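Aerolysin-like protein (Bombina maxima, PDB 6LH8) probably forms, or regulates the formation of, aerolysin-type membrane pores that modulate the endolysosomal system of toad cells. Local coordinates at residues S16-I30 / V105-E119. Residues are numbered along the deposited sequence; the frame is centred on the assembly and turned at random.
Sequences SNEVVKVDEMVASNI and VEPKTKLIVILTRNE
Val22 and Asp23 share one partner, Leu115, in a classic beta bulge between the antiparallel strands 16-28 and 110-119. The strands belong to the long twisted sheet of an aerolysin-like fold, in which strand 4-28 is one of the two edge strands within the chain. At the bulge Val22 N gives Leu115 O a bond of 2.7 Å, while Asp23 N reaches the same oxygen only weakly, so one carbonyl serves two amides. Past it, the register is shifted by one residue. Met25 and Val113 then exchange two backbone bonds, the one from Val113 N nearly straight at 176°.

The tighter side carries Val20, Val22, Met25, Ala27, Leu111, Val113 and Leu115. Leu115 is buried, and its CD1 lies 4.3 Å from Met25 SD. Phe44 and Arg42 of strand 41-53 cover part of this face, and Phe37 touches Leu111 and Val113. Asp23 turns its carboxylate to Arg42 in a salt bridge.

The other side is more open to solvent. Here Ile114 CD1 sits 3.8 Å from Glu24 CB, the two side chains lying alongside and pointing the same way. Lys21 is fully extended and forms a salt bridge along its own strand, NZ to Glu24 OE1 at 2.9 Å, from above the carboxylate plane. Even so, Val26 CG2 presses on Lys110 CE at 3.5 Å, closer than usual for two carbons.

Towards Glu119 the tighter face becomes polar. Arg117 NH1 makes a hydrogen bond to Asp45 O. Arg117 NE forms a salt bridge with Glu119 OE2 on the same strand, using that oxygen's anti lone pair; OE2 sits tilted from the guanidinium plane. The Glu119 carboxylate also lies against Val20, whose CG2 approaches Glu119 CD to 3.5 Å. One water donates to both Glu18 OE1 and Glu119 OE1, 2.7 Å from each.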
loop_
_atom_site.group_PDB
_atom_site.type_symbol
_atom_site.label_atom_id
_atom_site.label_comp_id
_atom_site.label_asym_id
_atom_site.label_seq_id
_atom_site.Cartn_x
_atom_site.Cartn_y
_atom_site.Cartn_z
ATOM N N SER A 16 -5.268 10.255 3.822
ATOM C CA SER A 16 -5.558 10.376 2.400
ATOM C C SER A 16 -6.255 9.125 1.867
ATOM O O SER A 16 -5.932 7.998 2.249
ATOM C CB SER A 16 -4.242 10.630 1.666
ATOM O OG SER A 16 -4.452 10.858 0.295
ATOM N N ASN A 17 -7.253 9.329 1.008
ATOM C CA ASN A 17 -7.988 8.224 0.393
ATOM C C ASN A 17 -8.341 8.683 -1.014
ATOM O O ASN A 17 -9.114 9.625 -1.161
ATOM C CB ASN A 17 -9.243 7.874 1.200
ATOM C CG ASN A 17 -10.001 6.674 0.635
ATOM O OD1 ASN A 17 -9.989 6.424 -0.573
ATOM N ND2 ASN A 17 -10.666 5.920 1.517
ATOM N N GLU A 18 -7.765 8.046 -2.035
ATOM C CA GLU A 18 -7.951 8.494 -3.412
ATOM C C GLU A 18 -8.023 7.301 -4.352
ATOM O O GLU A 18 -7.420 6.251 -4.107
ATOM C CB GLU A 18 -6.804 9.399 -3.886
ATOM C CG GLU A 18 -6.575 10.653 -3.066
ATOM C CD GLU A 18 -5.156 11.168 -3.198
ATOM O OE1 GLU A 18 -4.305 10.414 -3.727
ATOM O OE2 GLU A 18 -4.892 12.324 -2.787
ATOM N N VAL A 19 -8.766 7.476 -5.436
ATOM C CA VAL A 19 -8.716 6.564 -6.566
ATOM C C VAL A 19 -7.820 7.217 -7.607
ATOM O O VAL A 19 -8.142 8.279 -8.160
ATOM C CB VAL A 19 -10.108 6.258 -7.133
ATOM C CG1 VAL A 19 -9.969 5.306 -8.331
ATOM C CG2 VAL A 19 -10.986 5.656 -6.058
ATOM N N VAL A 20 -6.674 6.593 -7.858
ATOM C CA VAL A 20 -5.617 7.179 -8.675
ATOM C C VAL A 20 -5.694 6.598 -10.081
ATOM O O VAL A 20 -5.707 5.371 -10.248
ATOM C CB VAL A 20 -4.236 6.901 -8.052
ATOM C CG1 VAL A 20 -3.120 7.460 -8.925
ATOM C CG2 VAL A 20 -4.173 7.471 -6.621
ATOM N N LYS A 21 -5.710 7.469 -11.090
ATOM C CA LYS A 21 -5.548 7.025 -12.475
ATOM C C LYS A 21 -4.066 6.764 -12.713
ATOM O O LYS A 21 -3.258 7.701 -12.763
ATOM C CB LYS A 21 -6.095 8.056 -13.459
ATOM C CG LYS A 21 -5.947 7.624 -14.939
ATOM C CD LYS A 21 -6.580 8.661 -15.846
ATOM C CE LYS A 21 -6.453 8.279 -17.311
ATOM N NZ LYS A 21 -7.059 9.335 -18.182
ATOM N N VAL A 22 -3.706 5.491 -12.853
ATOM C CA VAL A 22 -2.307 5.130 -13.065
ATOM C C VAL A 22 -1.885 5.415 -14.505
ATOM O O VAL A 22 -0.769 5.898 -14.755
ATOM C CB VAL A 22 -2.099 3.651 -12.679
ATOM C CG1 VAL A 22 -0.709 3.171 -13.079
ATOM C CG2 VAL A 22 -2.332 3.469 -11.172
ATOM N N ASP A 23 -2.755 5.130 -15.471
ATOM C CA ASP A 23 -2.424 5.308 -16.884
ATOM C C ASP A 23 -3.686 5.103 -17.709
ATOM O O ASP A 23 -4.694 4.594 -17.214
ATOM C CB ASP A 23 -1.324 4.332 -17.341
ATOM C CG ASP A 23 -0.621 4.800 -18.615
ATOM O OD1 ASP A 23 -0.854 5.950 -19.035
ATOM O OD2 ASP A 23 0.173 4.029 -19.188
ATOM N N GLU A 24 -3.606 5.504 -18.985
ATOM C CA GLU A 24 -4.594 5.170 -19.999
ATOM C C GLU A 24 -3.881 4.662 -21.250
ATOM O O GLU A 24 -2.768 5.093 -21.565
ATOM C CB GLU A 24 -5.479 6.367 -20.354
ATOM C CG GLU A 24 -4.726 7.553 -20.935
ATOM C CD GLU A 24 -5.654 8.617 -21.502
ATOM O OE1 GLU A 24 -6.813 8.715 -21.034
ATOM O OE2 GLU A 24 -5.215 9.361 -22.412
ATOM N N MET A 25 -4.519 3.719 -21.947
ATOM C CA MET A 25 -4.030 3.219 -23.232
ATOM C C MET A 25 -5.182 3.265 -24.227
ATOM O O MET A 25 -6.259 2.737 -23.941
ATOM C CB MET A 25 -3.498 1.778 -23.113
ATOM C CG MET A 25 -2.491 1.540 -21.987
ATOM S SD MET A 25 -2.095 -0.206 -21.692
ATOM C CE MET A 25 -0.956 -0.517 -23.037
ATOM N N VAL A 26 -4.964 3.880 -25.399
ATOM C CA VAL A 26 -6.040 4.061 -26.371
ATOM C C VAL A 26 -5.680 3.419 -27.710
ATOM O O VAL A 26 -4.510 3.363 -28.099
ATOM C CB VAL A 26 -6.384 5.555 -26.557
ATOM C CG1 VAL A 26 -5.318 6.266 -27.381
ATOM C CG2 VAL A 26 -7.747 5.701 -27.198
ATOM N N ALA A 27 -6.706 2.921 -28.412
ATOM C CA ALA A 27 -6.538 2.317 -29.734
ATOM C C ALA A 27 -7.852 2.389 -30.507
ATOM O O ALA A 27 -8.935 2.394 -29.912
ATOM C CB ALA A 27 -6.070 0.861 -29.623
ATOM N N SER A 28 -7.744 2.415 -31.842
ATOM C CA SER A 28 -8.892 2.558 -32.735
ATOM C C SER A 28 -8.847 1.518 -33.852
ATOM O O SER A 28 -7.772 1.106 -34.297
ATOM C CB SER A 28 -8.952 3.962 -33.351
ATOM O OG SER A 28 -9.155 4.955 -32.358
ATOM N N ASN A 29 -10.034 1.128 -34.328
ATOM C CA ASN A 29 -10.208 -0.008 -35.228
ATOM C C ASN A 29 -11.061 0.373 -36.437
ATOM O O ASN A 29 -11.735 1.406 -36.464
ATOM C CB ASN A 29 -10.853 -1.192 -34.490
ATOM C CG ASN A 29 -10.858 -2.472 -35.310
ATOM O OD1 ASN A 29 -10.509 -2.478 -36.489
ATOM N ND2 ASN A 29 -11.258 -3.562 -34.685
ATOM N N ILE A 30 -11.035 -0.504 -37.440
ATOM C CA ILE A 30 -11.781 -0.314 -38.675
ATOM C C ILE A 30 -11.965 -1.633 -39.429
ATOM O O ILE A 30 -11.846 -2.719 -38.858
ATOM C CB ILE A 30 -11.088 0.723 -39.572
ATOM C CG1 ILE A 30 -12.060 1.211 -40.647
ATOM C CG2 ILE A 30 -9.800 0.146 -40.174
ATOM C CD1 ILE A 30 -13.098 2.175 -40.121
ATOM N N VAL A 105 -9.288 -5.148 -30.480
ATOM C CA VAL A 105 -10.163 -4.010 -30.725
ATOM C C VAL A 105 -11.215 -4.473 -31.726
ATOM O O VAL A 105 -10.891 -4.780 -32.878
ATOM C CB VAL A 105 -9.384 -2.797 -31.250
ATOM C CG1 VAL A 105 -10.195 -1.528 -31.061
ATOM C CG2 VAL A 105 -8.036 -2.694 -30.557
ATOM N N GLU A 106 -12.473 -4.535 -31.291
ATOM C CA GLU A 106 -13.549 -5.028 -32.142
ATOM C C GLU A 106 -13.746 -4.100 -33.342
ATOM O O GLU A 106 -13.256 -2.968 -33.347
ATOM C CB GLU A 106 -14.836 -5.160 -31.327
ATOM C CG GLU A 106 -14.723 -6.159 -30.174
ATOM C CD GLU A 106 -15.349 -5.651 -28.885
ATOM O OE1 GLU A 106 -15.315 -6.391 -27.871
ATOM O OE2 GLU A 106 -15.877 -4.515 -28.886
ATOM N N PRO A 107 -14.402 -4.579 -34.402
ATOM C CA PRO A 107 -14.544 -3.752 -35.611
ATOM C C PRO A 107 -15.261 -2.434 -35.344
ATOM O O PRO A 107 -16.203 -2.364 -34.551
ATOM C CB PRO A 107 -15.357 -4.646 -36.552
ATOM C CG PRO A 107 -14.980 -6.032 -36.149
ATOM C CD PRO A 107 -14.794 -5.981 -34.649
ATOM N N LYS A 108 -14.803 -1.383 -36.036
ATOM C CA LYS A 108 -15.385 -0.040 -35.946
ATOM C C LYS A 108 -15.454 0.460 -34.505
ATOM O O LYS A 108 -16.483 0.963 -34.043
ATOM C CB LYS A 108 -16.754 0.004 -36.622
ATOM C CG LYS A 108 -16.613 -0.207 -38.108
ATOM C CD LYS A 108 -17.587 0.635 -38.910
ATOM C CE LYS A 108 -17.650 0.185 -40.345
ATOM N NZ LYS A 108 -19.034 0.318 -40.892
ATOM N N THR A 109 -14.318 0.357 -33.809
ATOM C CA THR A 109 -14.229 0.647 -32.385
ATOM C C THR A 109 -12.993 1.487 -32.076
ATOM O O THR A 109 -11.914 1.251 -32.626
ATOM C CB THR A 109 -14.178 -0.653 -31.552
ATOM O OG1 THR A 109 -15.344 -1.447 -31.815
ATOM C CG2 THR A 109 -14.105 -0.354 -30.054
ATOM N N LYS A 110 -13.167 2.472 -31.193
ATOM C CA LYS A 110 -12.069 3.093 -30.462
ATOM C C LYS A 110 -12.097 2.558 -29.038
ATOM O O LYS A 110 -13.145 2.587 -28.378
ATOM C CB LYS A 110 -12.171 4.619 -30.454
ATOM C CG LYS A 110 -11.037 5.308 -29.702
ATOM C CD LYS A 110 -11.148 6.821 -29.806
ATOM C CE LYS A 110 -9.921 7.514 -29.236
ATOM N NZ LYS A 110 -9.121 8.231 -30.278
ATOM N N LEU A 111 -10.961 2.047 -28.579
ATOM C CA LEU A 111 -10.867 1.356 -27.301
ATOM C C LEU A 111 -9.981 2.153 -26.354
ATOM O O LEU A 111 -8.876 2.559 -26.726
ATOM C CB LEU A 111 -10.310 -0.057 -27.492
ATOM C CG LEU A 111 -10.110 -0.936 -26.263
ATOM C CD1 LEU A 111 -10.522 -2.366 -26.565
ATOM C CD2 LEU A 111 -8.660 -0.882 -25.812
ATOM N N ILE A 112 -10.468 2.369 -25.135
ATOM C CA ILE A 112 -9.719 3.047 -24.083
ATOM C C ILE A 112 -9.639 2.111 -22.888
ATOM O O ILE A 112 -10.670 1.626 -22.409
ATOM C CB ILE A 112 -10.376 4.380 -23.679
ATOM C CG1 ILE A 112 -10.730 5.211 -24.916
ATOM C CG2 ILE A 112 -9.475 5.159 -22.745
ATOM C CD1 ILE A 112 -12.202 5.158 -25.281
ATOM N N VAL A 113 -8.424 1.854 -22.415
ATOM C CA VAL A 113 -8.206 1.183 -21.138
ATOM C C VAL A 113 -7.794 2.242 -20.124
ATOM O O VAL A 113 -6.778 2.917 -20.311
ATOM C CB VAL A 113 -7.125 0.092 -21.230
ATOM C CG1 VAL A 113 -7.194 -0.800 -20.007
ATOM C CG2 VAL A 113 -7.275 -0.726 -22.500
ATOM N N ILE A 114 -8.568 2.367 -19.048
ATOM C CA ILE A 114 -8.275 3.272 -17.941
ATOM C C ILE A 114 -7.849 2.409 -16.766
ATOM O O ILE A 114 -8.606 1.532 -16.328
ATOM C CB ILE A 114 -9.488 4.136 -17.558
ATOM C CG1 ILE A 114 -10.020 4.891 -18.777
ATOM C CG2 ILE A 114 -9.109 5.089 -16.398
ATOM C CD1 ILE A 114 -9.122 5.994 -19.253
ATOM N N LEU A 115 -6.635 2.635 -16.271
ATOM C CA LEU A 115 -6.064 1.840 -15.193
ATOM C C LEU A 115 -6.095 2.652 -13.903
ATOM O O LEU A 115 -5.510 3.737 -13.846
ATOM C CB LEU A 115 -4.632 1.431 -15.546
ATOM C CG LEU A 115 -4.649 0.574 -16.814
ATOM C CD1 LEU A 115 -3.501 0.916 -17.742
ATOM C CD2 LEU A 115 -4.612 -0.888 -16.441
ATOM N N THR A 116 -6.779 2.138 -12.875
ATOM C CA THR A 116 -6.891 2.855 -11.605
ATOM C C THR A 116 -6.567 1.946 -10.431
ATOM O O THR A 116 -6.661 0.722 -10.523
ATOM C CB THR A 116 -8.299 3.421 -11.371
ATOM O OG1 THR A 116 -9.258 2.353 -11.414
ATOM C CG2 THR A 116 -8.644 4.478 -12.393
ATOM N N ARG A 117 -6.200 2.565 -9.304
ATOM C CA ARG A 117 -6.092 1.822 -8.052
ATOM C C ARG A 117 -6.385 2.747 -6.881
ATOM O O ARG A 117 -6.222 3.966 -6.971
ATOM C CB ARG A 117 -4.718 1.163 -7.887
ATOM C CG ARG A 117 -3.561 2.094 -7.725
ATOM C CD ARG A 117 -2.253 1.306 -7.524
ATOM N NE ARG A 117 -1.080 2.142 -7.778
ATOM C CZ ARG A 117 0.129 1.670 -8.068
ATOM N NH1 ARG A 117 0.338 0.357 -8.151
ATOM N NH2 ARG A 117 1.134 2.510 -8.268
ATOM N N ASN A 118 -6.813 2.145 -5.775
ATOM C CA ASN A 118 -7.003 2.883 -4.531
ATOM C C ASN A 118 -5.659 3.089 -3.860
ATOM O O ASN A 118 -4.804 2.202 -3.868
ATOM C CB ASN A 118 -7.929 2.127 -3.571
ATOM C CG ASN A 118 -9.356 1.999 -4.091
ATOM O OD1 ASN A 118 -9.867 2.885 -4.776
ATOM N ND2 ASN A 118 -10.010 0.892 -3.746
ATOM N N GLU A 119 -5.457 4.281 -3.310
ATOM C CA GLU A 119 -4.269 4.578 -2.524
ATOM C C GLU A 119 -4.752 5.217 -1.231
ATOM O O GLU A 119 -5.571 6.140 -1.262
ATOM C CB GLU A 119 -3.294 5.478 -3.303
ATOM C CG GLU A 119 -2.814 4.824 -4.606
ATOM C CD GLU A 119 -1.601 5.504 -5.212
ATOM O OE1 GLU A 119 -1.216 6.582 -4.720
ATOM O OE2 GLU A 119 -1.050 4.971 -6.200
HETATM O O HOH W 1 -3.727 8.331 -0.363
HETATM O O HOH W 2 -1.977 8.954 -3.632
#